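Local coordinates for protein D-mandelate dehydrogenase (Rhodotorula graminis, PDB 2W2K) that binds NAD(+) and probably interconverts D-mandelate and the corresponding 2-keto acid as a D-isomer specific 2-hydroxyacid dehydrogenase, at residues S118-A121 and L122-I125; V169-A173 and I174-I178; A244-K247 and P248-I252; G307-I310 and E311-H314. All blocks are in the same frame, centred on the assembly; numbering follows the deposited sequence.

Interaction 1 (S118-A121 and L122-I125); sequences SDLA and LYLI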
loop_
_atom_site.group_PDB
_atom_site.type_symbol
_atom_site.label_atom_id
_atom_site.label_comp_id
_atom_site.label_asym_id
_atom_site.label_seq_id
_atom_site.Cartn_x
_atom_site.Cartn_y
_atom_site.Cartn_z
ATOM N N SER B 118 -10.647 -0.732 -4.642
ATOM C CA SER B 118 -10.448 -0.674 -3.159
ATOM C C SER B 118 -8.981 -0.917 -2.716
ATOM O O SER B 118 -8.500 -0.257 -1.770
ATOM C CB SER B 118 -11.433 -1.580 -2.390
ATOM O OG SER B 118 -11.264 -2.974 -2.701
ATOM N N ASP B 119 -8.290 -1.864 -3.371
ATOM C CA ASP B 119 -6.843 -2.099 -3.120
ATOM C C ASP B 119 -5.998 -0.857 -3.462
ATOM O O ASP B 119 -5.048 -0.521 -2.725
ATOM C CB ASP B 119 -6.330 -3.283 -3.966
ATOM C CG ASP B 119 -6.662 -4.662 -3.365
ATOM O OD1 ASP B 119 -7.152 -4.731 -2.207
ATOM O OD2 ASP B 119 -6.426 -5.689 -4.069
ATOM N N LEU B 120 -6.302 -0.191 -4.591
ATOM C CA LEU B 120 -5.535 1.024 -5.003
ATOM C C LEU B 120 -5.791 2.180 -4.021
ATOM O O LEU B 120 -4.859 2.929 -3.684
ATOM C CB LEU B 120 -5.834 1.443 -6.477
ATOM C CG LEU B 120 -4.909 2.441 -7.239
ATOM C CD1 LEU B 120 -5.213 3.918 -6.936
ATOM C CD2 LEU B 120 -3.381 2.162 -7.075
ATOM N N ALA B 121 -7.024 2.311 -3.521
ATOM C CA ALA B 121 -7.286 3.303 -2.452
ATOM C C ALA B 121 -6.488 3.015 -1.158
ATOM O O ALA B 121 -5.959 3.946 -0.525
ATOM C CB ALA B 121 -8.810 3.407 -2.161
ATOM N N LEU B 122 -6.378 1.728 -0.792
ATOM C CA LEU B 122 -5.572 1.311 0.376
ATOM C C LEU B 122 -4.081 1.666 0.196
ATOM O O LEU B 122 -3.428 2.121 1.153
ATOM C CB LEU B 122 -5.735 -0.197 0.707
ATOM C CG LEU B 122 -5.330 -0.587 2.159
ATOM C CD1 LEU B 122 -6.402 -0.132 3.178
ATOM C CD2 LEU B 122 -5.091 -2.103 2.261
ATOM N N TYR B 123 -3.554 1.472 -1.022
ATOM C CA TYR B 123 -2.190 1.918 -1.383
ATOM C C TYR B 123 -1.983 3.441 -1.153
ATOM O O TYR B 123 -0.971 3.866 -0.546
ATOM C CB TYR B 123 -1.889 1.528 -2.856
ATOM C CG TYR B 123 -0.643 2.163 -3.477
ATOM C CD1 TYR B 123 0.606 1.533 -3.387
ATOM C CD2 TYR B 123 -0.722 3.375 -4.191
ATOM C CE1 TYR B 123 1.757 2.106 -3.980
ATOM C CE2 TYR B 123 0.437 3.969 -4.770
ATOM C CZ TYR B 123 1.660 3.325 -4.662
ATOM O OH TYR B 123 2.800 3.885 -5.251
ATOM N N LEU B 124 -2.922 4.258 -1.636
ATOM C CA LEU B 124 -2.831 5.729 -1.436
ATOM C C LEU B 124 -2.924 6.121 0.063
ATOM O O LEU B 124 -2.221 7.045 0.508
ATOM C CB LEU B 124 -3.908 6.457 -2.240
ATOM C CG LEU B 124 -3.918 6.298 -3.785
ATOM C CD1 LEU B 124 -5.141 7.004 -4.355
ATOM C CD2 LEU B 124 -2.595 6.865 -4.387
ATOM N N ILE B 125 -3.768 5.421 0.827
ATOM C CA ILE B 125 -3.881 5.634 2.313
ATOM C C ILE B 125 -2.549 5.346 3.031
ATOM O O ILE B 125 -2.069 6.159 3.855
ATOM C CB ILE B 125 -5.066 4.805 2.953
ATOM C CG1 ILE B 125 -6.417 5.350 2.471
ATOM C CG2 ILE B 125 -5.019 4.875 4.505
ATOM C CD1 ILE B 125 -7.667 4.409 2.793
#
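Ser118 to Ile125 form just over two turns in the middle of helix 114-130, and four consecutive backbone hydrogen bonds tie the first half to the second. Leu122 N reaches Ser118 O at 3.1 Å, Tyr123 N reaches Asp119 O at 3.0 Å, and Leu124 and Ile125 repeat the pattern with the carbonyls of Leu120 and Ala121. All four are of alpha-helical i to i+4 spacing. Among the side chains, Leu120 carries the local contact by dividing its two methyls between two neighbours. CD1 meets CD1 of Leu124 at 4.0 Å, while CD2 comes obliquely to the Tyr123 ring, 4.1 Å from CD2. With its CG anti to the backbone N (chi1 -164°), Leu120 is directed along the helix surface between these partners. Ile125 CG1 packs 3.3 Å from Ala121 O, the carbonyl its own N bonds. Polar ends turn to other parts of the structure: Asp119 OD1 forms a salt bridge with Lys181, and Ser118 OG bonds to the backbone carbonyl of Asp114. Against Tyr123 a neighbouring chain places an aromatic ring nearly parallel to the tyrosine's, and an acidic side chain of that chain bonds its OH. Ala121 and Leu120 approach Thr255 and Asp281, both of the NAD(+) site. The helix is thus buried on several sides, and its chemistry implies a core element whose apolar surface is shared by the coenzyme domain and the subunit interface, while its few polar groups find specific partners.

Interaction 2 (V169-A173 and I174-I178); sequences VGLGA and IQKEI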
loop_
_atom_site.group_PDB
_atom_site.type_symbol
_atom_site.label_atom_id
_atom_site.label_comp_id
_atom_site.label_asym_id
_atom_site.label_seq_id
_atom_site.Cartn_x
_atom_site.Cartn_y
_atom_site.Cartn_z
ATOM N N VAL B 169 -16.452 9.524 2.597
ATOM C CA VAL B 169 -17.445 10.327 1.872
ATOM C C VAL B 169 -18.065 9.366 0.849
ATOM O O VAL B 169 -17.428 9.040 -0.180
ATOM C CB VAL B 169 -16.780 11.546 1.167
ATOM C CG1 VAL B 169 -17.813 12.308 0.227
ATOM C CG2 VAL B 169 -16.197 12.494 2.214
ATOM N N GLY B 170 -19.280 8.890 1.158
ATOM C CA GLY B 170 -19.908 7.782 0.423
ATOM C C GLY B 170 -19.613 6.443 1.091
ATOM O O GLY B 170 -18.497 6.235 1.553
ATOM N N LEU B 171 -20.609 5.551 1.180
ATOM C CA LEU B 171 -20.377 4.190 1.737
ATOM C C LEU B 171 -21.058 3.100 0.877
ATOM O O LEU B 171 -21.746 2.200 1.380
ATOM C CB LEU B 171 -20.746 4.083 3.240
ATOM C CG LEU B 171 -20.302 2.814 4.017
ATOM C CD1 LEU B 171 -18.755 2.598 3.927
ATOM C CD2 LEU B 171 -20.763 2.780 5.493
ATOM N N GLY B 172 -20.823 3.202 -0.436
ATOM C CA GLY B 172 -21.257 2.223 -1.428
ATOM C C GLY B 172 -20.341 1.008 -1.519
ATOM O O GLY B 172 -19.478 0.805 -0.643
ATOM N N ALA B 173 -20.501 0.210 -2.583
ATOM C CA ALA B 173 -19.816 -1.099 -2.645
ATOM C C ALA B 173 -18.277 -1.023 -2.531
ATOM O O ALA B 173 -17.660 -1.780 -1.756
ATOM C CB ALA B 173 -20.246 -1.869 -3.890
ATOM N N ILE B 174 -17.663 -0.100 -3.283
ATOM C CA ILE B 174 -16.190 0.033 -3.268
ATOM C C ILE B 174 -15.732 0.490 -1.887
ATOM O O ILE B 174 -14.779 -0.077 -1.344
ATOM C CB ILE B 174 -15.650 0.974 -4.408
ATOM C CG1 ILE B 174 -15.804 0.298 -5.786
ATOM C CG2 ILE B 174 -14.175 1.354 -4.187
ATOM C CD1 ILE B 174 -15.619 1.230 -6.978
ATOM N N GLN B 175 -16.391 1.519 -1.328
ATOM C CA GLN B 175 -16.005 2.032 0.015
ATOM C C GLN B 175 -16.160 1.005 1.159
ATOM O O GLN B 175 -15.340 0.983 2.096
ATOM C CB GLN B 175 -16.759 3.335 0.352
ATOM C CG GLN B 175 -16.175 4.116 1.580
ATOM C CD GLN B 175 -15.100 5.158 1.182
ATOM O OE1 GLN B 175 -13.896 4.848 1.146
ATOM N NE2 GLN B 175 -15.535 6.390 0.889
ATOM N N LYS B 176 -17.192 0.148 1.086
ATOM C CA LYS B 176 -17.346 -0.938 2.062
ATOM C C LYS B 176 -16.115 -1.844 2.088
ATOM O O LYS B 176 -15.708 -2.310 3.174
ATOM C CB LYS B 176 -18.650 -1.745 1.838
ATOM C CG LYS B 176 -19.935 -0.951 2.166
ATOM C CD LYS B 176 -21.177 -1.820 1.818
ATOM C CE LYS B 176 -22.494 -1.126 2.167
ATOM N NZ LYS B 176 -23.647 -2.054 1.863
ATOM N N GLU B 177 -15.493 -2.048 0.919
ATOM C CA GLU B 177 -14.253 -2.862 0.839
ATOM C C GLU B 177 -13.017 -2.072 1.292
ATOM O O GLU B 177 -12.159 -2.630 1.984
ATOM C CB GLU B 177 -14.043 -3.426 -0.581
ATOM C CG GLU B 177 -14.859 -4.710 -0.870
ATOM C CD GLU B 177 -14.376 -5.902 -0.034
ATOM O OE1 GLU B 177 -13.322 -6.485 -0.383
ATOM O OE2 GLU B 177 -15.058 -6.264 0.965
ATOM N N ILE B 178 -12.909 -0.795 0.882
ATOM C CA ILE B 178 -11.904 0.116 1.464
ATOM C C ILE B 178 -11.945 0.054 3.022
ATOM O O ILE B 178 -10.908 -0.182 3.675
ATOM C CB ILE B 178 -12.019 1.606 0.932
ATOM C CG1 ILE B 178 -11.878 1.678 -0.611
ATOM C CG2 ILE B 178 -10.956 2.510 1.614
ATOM C CD1 ILE B 178 -12.157 3.099 -1.207
#
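Gln175 reaches back from the first turn of helix 173-185 to Gly170, just past the end of strand 165-169, and this is the tight, buried part of the contact. Its NE2 donates to Gly170 O at 3.0 Å, with the acceptor close to the amide plane of the glutamine, and CG lies 3.1 Å from the same oxygen. The chain bends at chi2 (91°), which turns the amide toward the strand end; OE1 is bonded to Ser225 OG, so both ends of the amide are held. Leu171 crosses this side chain at about a right angle, CD1 resting 3.8 Å from Gln175 CG. With an alanine here, the carbonyl of Gly170 would probably lose its amide donor, Ser225 its partner, and the Leu171 methyl part of its support. The other side is looser and more open to solvent. At the N-cap, Gly172 O accepts Lys176 N at 2.9 Å, the nitrogen nearly in line with the C=O bond, but Glu177 N to Ala173 O is weak at 3.5 Å. Lys176 runs extended past Leu171 O to a salt bridge with Asp199, and Glu177 pairs with Arg180. Ala173 and Ile174 both belong to the NAD(+) site. Strand, glycine-rich Gly-X-Gly loop and helix together form the dinucleotide-binding motif of a Rossmann fold, with Gln175 in place of the customary third glycine.

Interaction 3 (A244-K247 and P248-I252); sequences AAMK and PGSRI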
loop_
_atom_site.group_PDB
_atom_site.type_symbol
_atom_site.label_atom_id
_atom_site.label_comp_id
_atom_site.label_asym_id
_atom_site.label_seq_id
_atom_site.Cartn_x
_atom_site.Cartn_y
_atom_site.Cartn_z
ATOM N N ALA B 244 -11.400 23.993 4.978
ATOM C CA ALA B 244 -11.444 24.841 6.199
ATOM C C ALA B 244 -11.876 24.070 7.446
ATOM O O ALA B 244 -11.360 24.322 8.583
ATOM C CB ALA B 244 -12.332 26.119 5.979
ATOM N N ALA B 245 -12.799 23.117 7.259
ATOM C CA ALA B 245 -13.313 22.280 8.370
ATOM C C ALA B 245 -12.374 21.149 8.820
ATOM O O ALA B 245 -12.505 20.667 9.947
ATOM C CB ALA B 245 -14.742 21.725 8.059
ATOM N N MET B 246 -11.405 20.765 7.972
ATOM C CA MET B 246 -10.450 19.693 8.325
ATOM C C MET B 246 -9.457 20.080 9.432
ATOM O O MET B 246 -9.182 21.266 9.653
ATOM C CB MET B 246 -9.702 19.183 7.066
ATOM C CG MET B 246 -10.638 18.470 6.065
ATOM S SD MET B 246 -9.782 17.778 4.612
ATOM C CE MET B 246 -9.013 16.302 5.324
ATOM N N LYS B 247 -8.919 19.085 10.139
ATOM C CA LYS B 247 -7.953 19.404 11.196
ATOM C C LYS B 247 -6.562 19.708 10.617
ATOM O O LYS B 247 -6.219 19.207 9.543
ATOM C CB LYS B 247 -7.917 18.329 12.286
ATOM C CG LYS B 247 -7.394 17.013 11.908
ATOM C CD LYS B 247 -7.565 16.000 13.073
ATOM C CE LYS B 247 -8.979 15.462 13.094
ATOM N NZ LYS B 247 -9.202 14.497 14.172
ATOM N N PRO B 248 -5.772 20.552 11.309
ATOM C CA PRO B 248 -4.396 20.841 10.855
ATOM C C PRO B 248 -3.558 19.570 10.740
ATOM O O PRO B 248 -3.591 18.728 11.643
ATOM C CB PRO B 248 -3.846 21.745 11.974
ATOM C CG PRO B 248 -5.115 22.412 12.549
ATOM C CD PRO B 248 -6.104 21.286 12.555
ATOM N N GLY B 249 -2.819 19.438 9.639
ATOM C CA GLY B 249 -1.957 18.260 9.418
ATOM C C GLY B 249 -2.664 16.981 8.968
ATOM O O GLY B 249 -2.118 15.868 9.127
ATOM N N SER B 250 -3.874 17.127 8.425
ATOM C CA SER B 250 -4.678 15.969 7.946
ATOM C C SER B 250 -4.339 15.580 6.478
ATOM O O SER B 250 -3.413 16.164 5.848
ATOM C CB SER B 250 -6.171 16.268 8.130
ATOM O OG SER B 250 -6.501 17.516 7.528
ATOM N N ARG B 251 -5.088 14.610 5.938
ATOM C CA ARG B 251 -4.738 13.888 4.699
ATOM C C ARG B 251 -6.013 13.592 3.893
ATOM O O ARG B 251 -7.099 13.439 4.499
ATOM C CB ARG B 251 -4.021 12.555 5.038
ATOM C CG ARG B 251 -2.802 12.711 5.971
ATOM C CD ARG B 251 -2.424 11.393 6.647
ATOM N NE ARG B 251 -1.501 11.612 7.759
ATOM C CZ ARG B 251 -1.866 12.001 8.989
ATOM N NH1 ARG B 251 -3.151 12.264 9.300
ATOM N NH2 ARG B 251 -0.934 12.135 9.919
ATOM N N ILE B 252 -5.895 13.517 2.550
ATOM C CA ILE B 252 -7.056 13.123 1.698
ATOM C C ILE B 252 -6.651 12.264 0.485
ATOM O O ILE B 252 -5.557 12.469 -0.079
ATOM C CB ILE B 252 -7.886 14.357 1.243
ATOM C CG1 ILE B 252 -9.198 13.928 0.542
ATOM C CG2 ILE B 252 -7.048 15.303 0.368
ATOM C CD1 ILE B 252 -10.205 15.106 0.427
#
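Lys247 and Ser250 meet across a type II beta turn, a local contact at the point where the chain leaves helix 240-245 and enters strand 250-254. The carbonyl of Lys247 is its polar centre. Ser250 OG donates to Lys247 O at 2.6 Å, in the carbonyl plane, and Ser250 N adds a weak bond of 3.3 Å to the same oxygen. The hydroxyl is placed there by a chi1 of 53°, which sets OG in the crowded position between backbone N and carbonyl carbon. Pro248 and Gly249 occupy the two corner positions. The proline fits the first, and the positive phi of Gly249 (78°) suits the second; across the peptide bond, Lys247 CB and Pro248 CD stand a tight 3.5 Å apart. This turn closes a beta-alpha-beta unit made of strand 223-226, helix 240-245 and strand 250-254, part of the parallel sheet of the NAD-binding Rossmann domain, and it lies away from the annotated coenzyme site. Alongside the turn, Met246 bends at chi3 and brings its CE methyl 3.6 Å from Ser250 OG and 3.5 Å from Arg251 O. Replacing Ser250 by an alanine would probably leave the Lys247 carbonyl to the weak backbone bond and the Met246 methyl facing a gap where the hydroxyl had been. Beyond the turn, the guanidinium of Arg251 has the Gly249 carbonyl oxygen above one face, offset toward its rim, and NH1 is bonded to the backbone carbonyl of Asp222, next to strand 223-226.

Interaction 4 (G307-I310 and E311-H314); sequences GVAI and ETFH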
loop_
_atom_site.group_PDB
_atom_site.type_symbol
_atom_site.label_atom_id
_atom_site.label_comp_id
_atom_site.label_asym_id
_atom_site.label_seq_id
_atom_site.Cartn_x
_atom_site.Cartn_y
_atom_site.Cartn_z
ATOM N N GLY B 307 -9.019 0.703 -11.394
ATOM C CA GLY B 307 -9.621 -0.555 -11.855
ATOM C C GLY B 307 -8.755 -1.410 -12.783
ATOM O O GLY B 307 -9.214 -2.442 -13.294
ATOM N N VAL B 308 -7.515 -0.981 -12.994
ATOM C CA VAL B 308 -6.620 -1.590 -14.010
ATOM C C VAL B 308 -5.913 -2.838 -13.450
ATOM O O VAL B 308 -4.845 -2.746 -12.806
ATOM C CB VAL B 308 -5.619 -0.524 -14.600
ATOM C CG1 VAL B 308 -4.580 -1.153 -15.582
ATOM C CG2 VAL B 308 -6.368 0.631 -15.282
ATOM N N ALA B 309 -6.538 -4.005 -13.681
ATOM C CA ALA B 309 -6.011 -5.318 -13.250
ATOM C C ALA B 309 -6.606 -6.354 -14.193
ATOM O O ALA B 309 -7.769 -6.220 -14.594
ATOM C CB ALA B 309 -6.409 -5.631 -11.793
ATOM N N ILE B 310 -5.821 -7.357 -14.583
ATOM C CA ILE B 310 -6.318 -8.397 -15.526
ATOM C C ILE B 310 -7.643 -9.102 -15.088
ATOM O O ILE B 310 -8.496 -9.387 -15.935
ATOM C CB ILE B 310 -5.178 -9.372 -15.939
ATOM C CG1 ILE B 310 -4.179 -8.646 -16.850
ATOM C CG2 ILE B 310 -5.722 -10.636 -16.624
ATOM C CD1 ILE B 310 -2.830 -9.350 -16.936
ATOM N N GLU B 311 -7.824 -9.334 -13.785
ATOM C CA GLU B 311 -9.083 -9.905 -13.231
ATOM C C GLU B 311 -10.318 -9.020 -13.461
ATOM O O GLU B 311 -11.440 -9.530 -13.689
ATOM C CB GLU B 311 -8.948 -10.273 -11.720
ATOM C CG GLU B 311 -7.939 -11.431 -11.421
ATOM C CD GLU B 311 -6.452 -11.033 -11.482
ATOM O OE1 GLU B 311 -6.099 -9.828 -11.511
ATOM O OE2 GLU B 311 -5.605 -11.952 -11.521
ATOM N N THR B 312 -10.130 -7.701 -13.397
ATOM C CA THR B 312 -11.209 -6.755 -13.786
ATOM C C THR B 312 -11.626 -6.996 -15.249
ATOM O O THR B 312 -12.822 -7.078 -15.563
ATOM C CB THR B 312 -10.775 -5.275 -13.607
ATOM O OG1 THR B 312 -10.305 -5.063 -12.257
ATOM C CG2 THR B 312 -11.957 -4.339 -13.885
ATOM N N PHE B 313 -10.635 -7.121 -16.132
ATOM C CA PHE B 313 -10.887 -7.233 -17.581
ATOM C C PHE B 313 -11.573 -8.571 -17.922
ATOM O O PHE B 313 -12.454 -8.614 -18.804
ATOM C CB PHE B 313 -9.572 -7.076 -18.396
ATOM C CG PHE B 313 -8.795 -5.804 -18.119
ATOM C CD1 PHE B 313 -9.431 -4.621 -17.736
ATOM C CD2 PHE B 313 -7.401 -5.784 -18.287
ATOM C CE1 PHE B 313 -8.683 -3.445 -17.493
ATOM C CE2 PHE B 313 -6.651 -4.612 -18.046
ATOM C CZ PHE B 313 -7.296 -3.449 -17.657
ATOM N N HIS B 314 -11.186 -9.657 -17.237
ATOM C CA HIS B 314 -11.893 -10.963 -17.360
ATOM C C HIS B 314 -13.395 -10.783 -17.055
ATOM O O HIS B 314 -14.274 -11.289 -17.787
ATOM C CB HIS B 314 -11.310 -12.003 -16.383
ATOM C CG HIS B 314 -10.100 -12.739 -16.892
ATOM N ND1 HIS B 314 -8.988 -12.105 -17.411
ATOM C CD2 HIS B 314 -9.831 -14.067 -16.949
ATOM C CE1 HIS B 314 -8.093 -13.011 -17.775
ATOM N NE2 HIS B 314 -8.577 -14.208 -17.499
#
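The carbonyl oxygen of Ile310 is approached by two nitrogens of His314: the backbone N binds it at 3.0 Å in the carbonyl plane, and ND1 adds a weak bond at 3.1 Å. A chi1 of -85° swings the imidazole back along the helix, so that its CE1 also lies 3.5 Å from CG2 of Ile310. Ala309, the N-cap residue of helix 310-330, offers its own carbonyl to weak bonds from Thr312 N and Phe313 N. That same oxygen sits over the centre of one face of the Phe313 ring, 3.6 Å above its plane, while Val308 CG1 meets the ring obliquely at CZ, 4.1 Å away. Thr312 OG1 lies 3.0 Å from Gly307 O, though the acceptor of its proton is not settled. Gly307 belongs to the NAD(+) site, and Glu311 OE1 is bonded to the backbone of the other subunit. At the start of the helix, then, one sound backbone bond, from His314 N, is joined by several weak ones and by the Phe313 ring against the N-cap carbonyl, in a place that adjoins a glycine of the coenzyme site and meets the neighbouring chain.

From the N terminus, the interactions follow in series, none enclosing or crossing another, and each ties together adjacent pieces of continuous chain. Interaction 1 lies within helix 114-130. Interaction 2 closes the loop from strand 165-169 into helix 173-185, and it touches interaction 1 directly: Ala121 CB packs on Ile178 CD1 at 3.5 Å, so the two helices pack together. Interaction 3 turns from helix 240-245 into strand 250-254, with its centre about 19 Å from that of interaction 1. Interaction 4 begins helix 310-330 after strand 299-301; its centre is about 34 Å from that of interaction 3, on the opposite side of the chain's centre.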